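Local atomic coordinates of intracellular protease/amidase (Salmonella enterica subsp. enterica serovar Typhimurium, PDB entry 4K2H), a protein that binds zinc and, as a member of the DJ-1/PfpI family, may act as a peptidase, although its function is not established. Residues H95-S107 / N149-F162. The protein carries 1 engineered substitution. Residues are numbered along the deposited sequence; the frame is centred on the assembly and turned at random. Where two conformers were deposited one is given.
Engineered in segment 95-107: Ala106 (natural residue Cys).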
ATOM      1  N   HIS A  95     -10.999   4.043 -23.491  1.00 33.71           N
ATOM      2  CA  HIS A  95     -10.723   5.174 -22.625  1.00 32.37           C
ATOM      3  C   HIS A  95      -9.648   6.059 -23.242  1.00 33.74           C
ATOM      4  O   HIS A  95      -9.727   7.284 -23.165  1.00 34.50           O
ATOM      5  CB  HIS A  95     -10.298   4.729 -21.213  1.00 30.36           C
ATOM      6  CG  HIS A  95     -11.436   4.279 -20.358  1.00 29.14           C
ATOM      7  ND1 HIS A  95     -12.038   3.058 -20.522  1.00 31.29           N
ATOM      8  CD2 HIS A  95     -12.111   4.893 -19.363  1.00 29.57           C
ATOM      9  CE1 HIS A  95     -13.027   2.922 -19.656  1.00 29.89           C
ATOM     10  NE2 HIS A  95     -13.096   4.030 -18.947  1.00 29.82           N
ATOM     11  N   ASP A  96      -8.644   5.445 -23.839  1.00 34.00           N
ATOM     12  CA  ASP A  96      -7.576   6.199 -24.425  1.00 36.55           C
ATOM     13  C   ASP A  96      -8.140   7.080 -25.549  1.00 38.28           C
ATOM     14  O   ASP A  96      -7.842   8.273 -25.601  1.00 38.83           O
ATOM     15  CB  ASP A  96      -6.473   5.286 -24.941  1.00 37.13           C
ATOM     16  CG  ASP A  96      -5.137   5.990 -25.060  1.00 40.28           C
ATOM     17  OD1 ASP A  96      -5.037   7.230 -24.849  1.00 40.63           O
ATOM     18  OD2 ASP A  96      -4.167   5.279 -25.365  1.00 41.43           O
ATOM     19  N   ALA A  97      -8.996   6.510 -26.387  1.00 37.58           N
ATOM     20  CA  ALA A  97      -9.482   7.219 -27.570  1.00 40.17           C
ATOM     21  C   ALA A  97     -10.451   8.340 -27.171  1.00 42.36           C
ATOM     22  O   ALA A  97     -10.655   9.276 -27.937  1.00 45.02           O
ATOM     23  CB  ALA A  97     -10.154   6.249 -28.534  1.00 39.49           C
ATOM     24  N   ALA A  98     -11.044   8.238 -25.976  1.00 40.67           N
ATOM     25  CA  ALA A  98     -11.909   9.291 -25.452  1.00 39.74           C
ATOM     26  C   ALA A  98     -11.136  10.332 -24.639  1.00 38.64           C
ATOM     27  O   ALA A  98     -11.730  11.105 -23.935  1.00 39.16           O
ATOM     28  CB  ALA A  98     -13.016   8.680 -24.611  1.00 38.34           C
ATOM     29  N   GLY A  99      -9.809  10.325 -24.713  1.00 39.73           N
ATOM     30  CA  GLY A  99      -8.970  11.252 -23.951  1.00 39.18           C
ATOM     31  C   GLY A  99      -8.917  11.034 -22.436  1.00 39.21           C
ATOM     32  O   GLY A  99      -8.435  11.904 -21.717  1.00 39.08           O
ATOM     33  N   LYS A 100      -9.420   9.911 -21.914  1.00 38.33           N
ATOM     34  CA  LYS A 100      -9.337   9.699 -20.455  1.00 37.62           C
ATOM     35  C   LYS A 100      -7.905   9.364 -20.051  1.00 36.40           C
ATOM     36  O   LYS A 100      -7.069   8.997 -20.901  1.00 33.78           O
ATOM     37  CB  LYS A 100     -10.285   8.617 -19.986  1.00 37.10           C
ATOM     38  CG  LYS A 100     -11.699   8.820 -20.462  1.00 38.78           C
ATOM     39  CD  LYS A 100     -12.134  10.267 -20.278  1.00 41.04           C
ATOM     40  CE  LYS A 100     -13.635  10.397 -20.401  1.00 42.42           C
ATOM     41  NZ  LYS A 100     -14.046  11.807 -20.218  1.00 43.59           N
ATOM     42  N   LEU A 101      -7.609   9.524 -18.763  1.00 35.47           N
ATOM     43  CA  LEU A 101      -6.253   9.264 -18.266  1.00 33.88           C
ATOM     44  C   LEU A 101      -5.929   7.745 -18.154  1.00 33.67           C
ATOM     45  O   LEU A 101      -6.664   6.954 -17.559  1.00 32.27           O
ATOM     46  CB  LEU A 101      -6.011   9.983 -16.927  1.00 33.21           C
ATOM     47  CG  LEU A 101      -6.301  11.494 -16.871  1.00 32.73           C
ATOM     48  CD1 LEU A 101      -6.088  12.052 -15.466  1.00 32.19           C
ATOM     49  CD2 LEU A 101      -5.447  12.247 -17.886  1.00 33.06           C
ATOM     50  N   ILE A 102      -4.809   7.362 -18.753  1.00 33.35           N
ATOM     51  CA  ILE A 102      -4.299   5.999 -18.679  1.00 31.63           C
ATOM     52  C   ILE A 102      -3.052   6.066 -17.840  1.00 30.37           C
ATOM     53  O   ILE A 102      -2.073   6.784 -18.172  1.00 29.88           O
ATOM     54  CB  ILE A 102      -3.944   5.466 -20.061  1.00 32.81           C
ATOM     55  CG1 ILE A 102      -5.104   5.714 -21.030  1.00 34.76           C
ATOM     56  CG2 ILE A 102      -3.513   4.014 -19.997  1.00 32.89           C
ATOM     57  CD1 ILE A 102      -6.423   5.128 -20.582  1.00 35.81           C
ATOM     58  N   CYS A 103      -3.084   5.334 -16.742  1.00 28.30           N
ATOM     59  CA  CYS A 103      -2.122   5.524 -15.684  1.00 28.01           C
ATOM     60  C   CYS A 103      -1.486   4.210 -15.262  1.00 28.38           C
ATOM     61  O   CYS A 103      -1.877   3.615 -14.230  1.00 26.62           O
ATOM     62  CB  CYS A 103      -2.795   6.158 -14.495  1.00 27.74           C
ATOM     63  SG  CYS A 103      -3.820   7.573 -14.887  1.00 31.16           S
ATOM     64  N   PRO A 104      -0.482   3.777 -16.039  1.00 28.34           N
ATOM     65  CA  PRO A 104       0.324   2.630 -15.698  1.00 27.43           C
ATOM     66  C   PRO A 104       1.438   2.933 -14.742  1.00 28.04           C
ATOM     67  O   PRO A 104       2.059   4.018 -14.787  1.00 26.49           O
ATOM     68  CB  PRO A 104       0.916   2.218 -17.038  1.00 27.73           C
ATOM     69  CG  PRO A 104       1.106   3.519 -17.735  1.00 28.81           C
ATOM     70  CD  PRO A 104      -0.172   4.259 -17.393  1.00 28.51           C
ATOM     71  N   ILE A 105       1.712   1.954 -13.884  1.00 27.80           N
ATOM     72  CA  ILE A 105       2.840   2.027 -13.011  1.00 28.95           C
ATOM     73  C   ILE A 105       3.740   0.812 -13.138  1.00 29.49           C
ATOM     74  O   ILE A 105       3.288  -0.334 -13.379  1.00 28.79           O
ATOM     75  CB  ILE A 105       2.399   2.282 -11.558  1.00 31.71           C
ATOM     76  CG1 ILE A 105       3.582   2.116 -10.600  1.00 34.29           C
ATOM     77  CG2 ILE A 105       1.290   1.362 -11.117  1.00 30.67           C
ATOM     78  CD1 ILE A 105       3.616   3.175  -9.518  1.00 37.29           C
ATOM     79  N   ALA A 106       5.034   1.067 -12.988  1.00 29.92           N
ATOM     80  CA  ALA A 106       6.047   0.000 -12.887  1.00 31.16           C
ATOM     81  C   ALA A 106       6.110  -0.806 -14.190  1.00 31.74           C
ATOM     82  O   ALA A 106       6.319  -0.210 -15.228  1.00 32.30           O
ATOM     83  CB  ALA A 106       5.801  -0.885 -11.666  1.00 31.05           C
ATOM     84  N   SER A 107       5.942  -2.128 -14.170  1.00 31.31           N
ATOM     85  CA  SER A 107       6.051  -2.897 -15.414  1.00 31.68           C
ATOM     86  C   SER A 107       4.955  -2.620 -16.458  1.00 31.37           C
ATOM     87  O   SER A 107       5.141  -2.951 -17.625  1.00 33.66           O
ATOM     88  CB  SER A 107       6.157  -4.412 -15.133  1.00 33.26           C
ATOM     89  OG  SER A 107       4.912  -4.975 -14.758  1.00 33.58           O
ATOM     90  N   ASN A 149      -2.758  12.318 -22.134  1.00 36.80           N
ATOM     91  CA  ASN A 149      -3.592  11.608 -21.171  1.00 36.71           C
ATOM     92  C   ASN A 149      -2.898  10.328 -20.583  1.00 34.29           C
ATOM     93  O   ASN A 149      -3.536   9.497 -19.943  1.00 32.17           O
ATOM     94  CB  ASN A 149      -4.939  11.270 -21.810  1.00 37.19           C
ATOM     95  CG  ASN A 149      -4.800  10.339 -23.020  1.00 39.33           C
ATOM     96  OD1 ASN A 149      -3.887  10.517 -23.842  1.00 40.80           O
ATOM     97  ND2 ASN A 149      -5.691   9.334 -23.127  1.00 38.36           N
ATOM     98  N   LEU A 150      -1.590  10.206 -20.809  1.00 33.34           N
ATOM     99  CA  LEU A 150      -0.806   9.087 -20.296  1.00 31.82           C
ATOM    100  C   LEU A 150       0.038   9.586 -19.145  1.00 32.24           C
ATOM    101  O   LEU A 150       0.890  10.485 -19.337  1.00 31.95           O
ATOM    102  CB  LEU A 150       0.090   8.547 -21.404  1.00 32.24           C
ATOM    103  CG  LEU A 150       0.888   7.296 -21.037  1.00 31.95           C
ATOM    104  CD1 LEU A 150       0.012   6.069 -20.734  1.00 31.16           C
ATOM    105  CD2 LEU A 150       1.825   7.033 -22.194  1.00 33.32           C
ATOM    106  N   ILE A 151      -0.253   9.075 -17.953  1.00 30.40           N
ATOM    107  CA  ILE A 151       0.489   9.382 -16.739  1.00 30.19           C
ATOM    108  C   ILE A 151       1.090   8.067 -16.224  1.00 29.40           C
ATOM    109  O   ILE A 151       0.358   7.165 -15.786  1.00 28.18           O
ATOM    110  CB  ILE A 151      -0.444   9.996 -15.659  1.00 30.78           C
ATOM    111  CG1 ILE A 151      -1.106  11.264 -16.194  1.00 32.07           C
ATOM    112  CG2 ILE A 151       0.312  10.300 -14.366  1.00 30.85           C
ATOM    113  CD1 ILE A 151      -1.843  12.086 -15.156  1.00 32.76           C
ATOM    114  N   SER A 152       2.408   7.950 -16.286  1.00 29.71           N
ATOM    115  CA  SER A 152       3.092   6.720 -15.886  1.00 29.36           C
ATOM    116  C   SER A 152       3.930   6.938 -14.652  1.00 29.81           C
ATOM    117  O   SER A 152       4.356   8.046 -14.359  1.00 31.76           O
ATOM    118  CB  SER A 152       3.946   6.174 -17.043  1.00 29.95           C
ATOM    119  OG  SER A 152       4.831   7.165 -17.557  1.00 30.59           O
ATOM    120  N   GLY A 153       4.157   5.859 -13.918  1.00 30.92           N
ATOM    121  CA  GLY A 153       4.835   5.881 -12.627  1.00 29.94           C
ATOM    122  C   GLY A 153       5.946   4.872 -12.746  1.00 31.07           C
ATOM    123  O   GLY A 153       5.761   3.836 -13.343  1.00 32.91           O
ATOM    124  N   LYS A 154       7.119   5.181 -12.220  1.00 32.24           N
ATOM    125  CA  LYS A 154       8.282   4.344 -12.464  1.00 33.59           C
ATOM    126  C   LYS A 154       8.289   3.049 -11.669  1.00 32.84           C
ATOM    127  O   LYS A 154       8.683   1.993 -12.187  1.00 34.70           O
ATOM    128  CB  LYS A 154       9.574   5.133 -12.190  1.00 34.88           C
ATOM    129  CG  LYS A 154      10.832   4.289 -12.330  1.00 36.10           C
ATOM    130  CD  LYS A 154      12.085   5.155 -12.430  1.00 37.83           C
ATOM    131  CE  LYS A 154      13.316   4.274 -12.299  1.00 39.20           C
ATOM    132  NZ  LYS A 154      14.577   5.041 -12.373  1.00 41.60           N
ATOM    133  N   GLY A 155       7.902   3.130 -10.409  1.00 31.30           N
ATOM    134  CA  GLY A 155       7.842   1.948  -9.568  1.00 30.28           C
ATOM    135  C   GLY A 155       7.340   2.274  -8.169  1.00 29.31           C
ATOM    136  O   GLY A 155       7.011   3.418  -7.884  1.00 27.08           O
ATOM    137  N   LEU A 156       7.314   1.256  -7.297  1.00 29.56           N
ATOM    138  CA  LEU A 156       6.717   1.373  -5.972  1.00 29.11           C
ATOM    139  C   LEU A 156       7.309   2.492  -5.133  1.00 29.78           C
ATOM    140  O   LEU A 156       6.578   3.200  -4.441  1.00 30.53           O
ATOM    141  CB  LEU A 156       6.766   0.040  -5.218  1.00 29.72           C
ATOM    142  CG  LEU A 156       6.210   0.023  -3.783  1.00 29.00           C
ATOM    143  CD1 LEU A 156       4.764   0.459  -3.756  1.00 28.11           C
ATOM    144  CD2 LEU A 156       6.414  -1.349  -3.118  1.00 29.35           C
ATOM    145  N   GLY A 157       8.613   2.704  -5.236  1.00 30.84           N
ATOM    146  CA  GLY A 157       9.250   3.789  -4.502  1.00 30.74           C
ATOM    147  C   GLY A 157       8.687   5.131  -4.849  1.00 30.40           C
ATOM    148  O   GLY A 157       8.807   6.060  -4.087  1.00 32.22           O
ATOM    149  N   HIS A 158       8.075   5.267  -6.007  1.00 30.98           N
ATOM    150  CA  HIS A 158       7.553   6.576  -6.418  1.00 30.75           C
ATOM    151  C   HIS A 158       6.039   6.644  -6.450  1.00 29.39           C
ATOM    152  O   HIS A 158       5.488   7.584  -7.006  1.00 28.54           O
ATOM    153  CB  HIS A 158       8.086   6.939  -7.790  1.00 32.21           C
ATOM    154  CG  HIS A 158       9.569   7.014  -7.855  1.00 33.07           C
ATOM    155  ND1 HIS A 158      10.282   8.016  -7.247  1.00 34.95           N
ATOM    156  CD2 HIS A 158      10.473   6.240  -8.500  1.00 34.46           C
ATOM    157  CE1 HIS A 158      11.569   7.847  -7.487  1.00 36.17           C
ATOM    158  NE2 HIS A 158      11.711   6.782  -8.256  1.00 36.35           N
ATOM    159  N   VAL A 159       5.372   5.706  -5.777  1.00 28.59           N
ATOM    160  CA  VAL A 159       3.928   5.580  -5.875  1.00 28.58           C
ATOM    161  C   VAL A 159       3.172   6.781  -5.311  1.00 29.82           C
ATOM    162  O   VAL A 159       2.136   7.152  -5.833  1.00 28.62           O
ATOM    163  CB  VAL A 159       3.441   4.268  -5.220  1.00 29.22           C
ATOM    164  CG1 VAL A 159       3.571   4.322  -3.698  1.00 29.84           C
ATOM    165  CG2 VAL A 159       2.010   3.980  -5.623  1.00 29.41           C
ATOM    166  N   PHE A 160       3.688   7.406  -4.254  1.00 32.47           N
ATOM    167  CA  PHE A 160       3.031   8.596  -3.705  1.00 32.83           C
ATOM    168  C   PHE A 160       3.033   9.710  -4.737  1.00 34.04           C
ATOM    169  O   PHE A 160       1.998  10.339  -4.987  1.00 33.29           O
ATOM    170  CB  PHE A 160       3.676   9.028  -2.385  1.00 34.38           C
ATOM    171  CG  PHE A 160       3.328   8.128  -1.209  1.00 35.22           C
ATOM    172  CD1 PHE A 160       2.034   8.100  -0.696  1.00 34.03           C
ATOM    173  CD2 PHE A 160       4.305   7.326  -0.605  1.00 36.33           C
ATOM    174  CE1 PHE A 160       1.710   7.279   0.375  1.00 35.69           C
ATOM    175  CE2 PHE A 160       3.985   6.506   0.470  1.00 36.35           C
ATOM    176  CZ  PHE A 160       2.684   6.477   0.962  1.00 35.22           C
ATOM    177  N   ASP A 161       4.185   9.924  -5.366  1.00 35.84           N
ATOM    178  CA  ASP A 161       4.292  10.969  -6.373  0.50 35.77           C
ATOM    179  C   ASP A 161       3.309  10.696  -7.515  1.00 35.19           C
ATOM    180  O   ASP A 161       2.601  11.615  -7.970  1.00 35.46           O
ATOM    181  CB  ASP A 161       5.727  11.086  -6.898  0.50 36.73           C
ATOM    182  CG  ASP A 161       5.958  12.374  -7.673  0.50 37.77           C
ATOM    183  OD1 ASP A 161       4.993  13.155  -7.802  0.50 37.38           O
ATOM    184  OD2 ASP A 161       7.096  12.603  -8.150  0.50 39.63           O
ATOM    185  N   PHE A 162       3.252   9.442  -7.952  1.00 33.08           N
ATOM    186  CA  PHE A 162       2.339   9.004  -9.013  1.00 31.36           C
ATOM    187  C   PHE A 162       0.888   9.274  -8.646  1.00 30.55           C
ATOM    188  O   PHE A 162       0.133   9.856  -9.444  1.00 29.00           O
ATOM    189  CB  PHE A 162       2.590   7.518  -9.308  1.00 30.82           C
ATOM    190  CG  PHE A 162       1.521   6.851 -10.146  1.00 30.77           C
ATOM    191  CD1 PHE A 162       1.558   6.918 -11.540  1.00 31.27           C
ATOM    192  CD2 PHE A 162       0.504   6.122  -9.538  1.00 29.85           C
ATOM    193  CE1 PHE A 162       0.585   6.285 -12.308  1.00 30.05           C
ATOM    194  CE2 PHE A 162      -0.458   5.478 -10.300  1.00 30.58           C
ATOM    195  CZ  PHE A 162      -0.426   5.583 -11.692  1.00 30.63           C
TER
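The side-chain nitrogen ND2 of Asn149 is gripped from two directions, donating to the backbone oxygen of Lys100 (ND2 to O, 2.6 Å) and to the carboxylate of Asp96 (ND2 to OD1, 2.8 Å). Lys100 O lies in the amide plane, whereas OD1 is met on its anti side, somewhat out of the carboxylate plane, with the carboxylate turned 43° from the amide. Asn149 holds CG between its own backbone N and carbonyl carbon (chi1 62°), which swings the amide back over the turn where Gly99, at positive phi, closes helix 86-97 in a Schellman motif. Asp96 also forms salt bridges with Lys120 and Arg122.

Beyond this clasp, strands 101-104 and 150-153 run parallel. Ile102 N donates to Asn149 O (2.8 Å) and Ile151 N to Ile102 O; farther on, Gly153 N reaches Pro104 O. On one face, CD1 of Leu150 packs 3.8 Å from CD of Pro104, the two side chains crossing at about a right angle, with Leu113 of helix 108-114 nearby. Opposite, the Phe162 ring turns its edge to the carbonyl of Cys103, CZ lying 3.5 Å from O, while Ile105 CD1 sits over one ring face. Gly153, with no side chain, lies against this ring and Ile105.

Strand 150-153 thus extends the central parallel sheet of the Rossmann-like DJ-1 fold past strand 101-104. Ala106, engineered in place of cysteine, stands at the nucleophile-elbow position of the family and has the positive phi usual there. Its N donates to Gly153 O, a bond that links this turn to the neighbouring strand and would limit its movement.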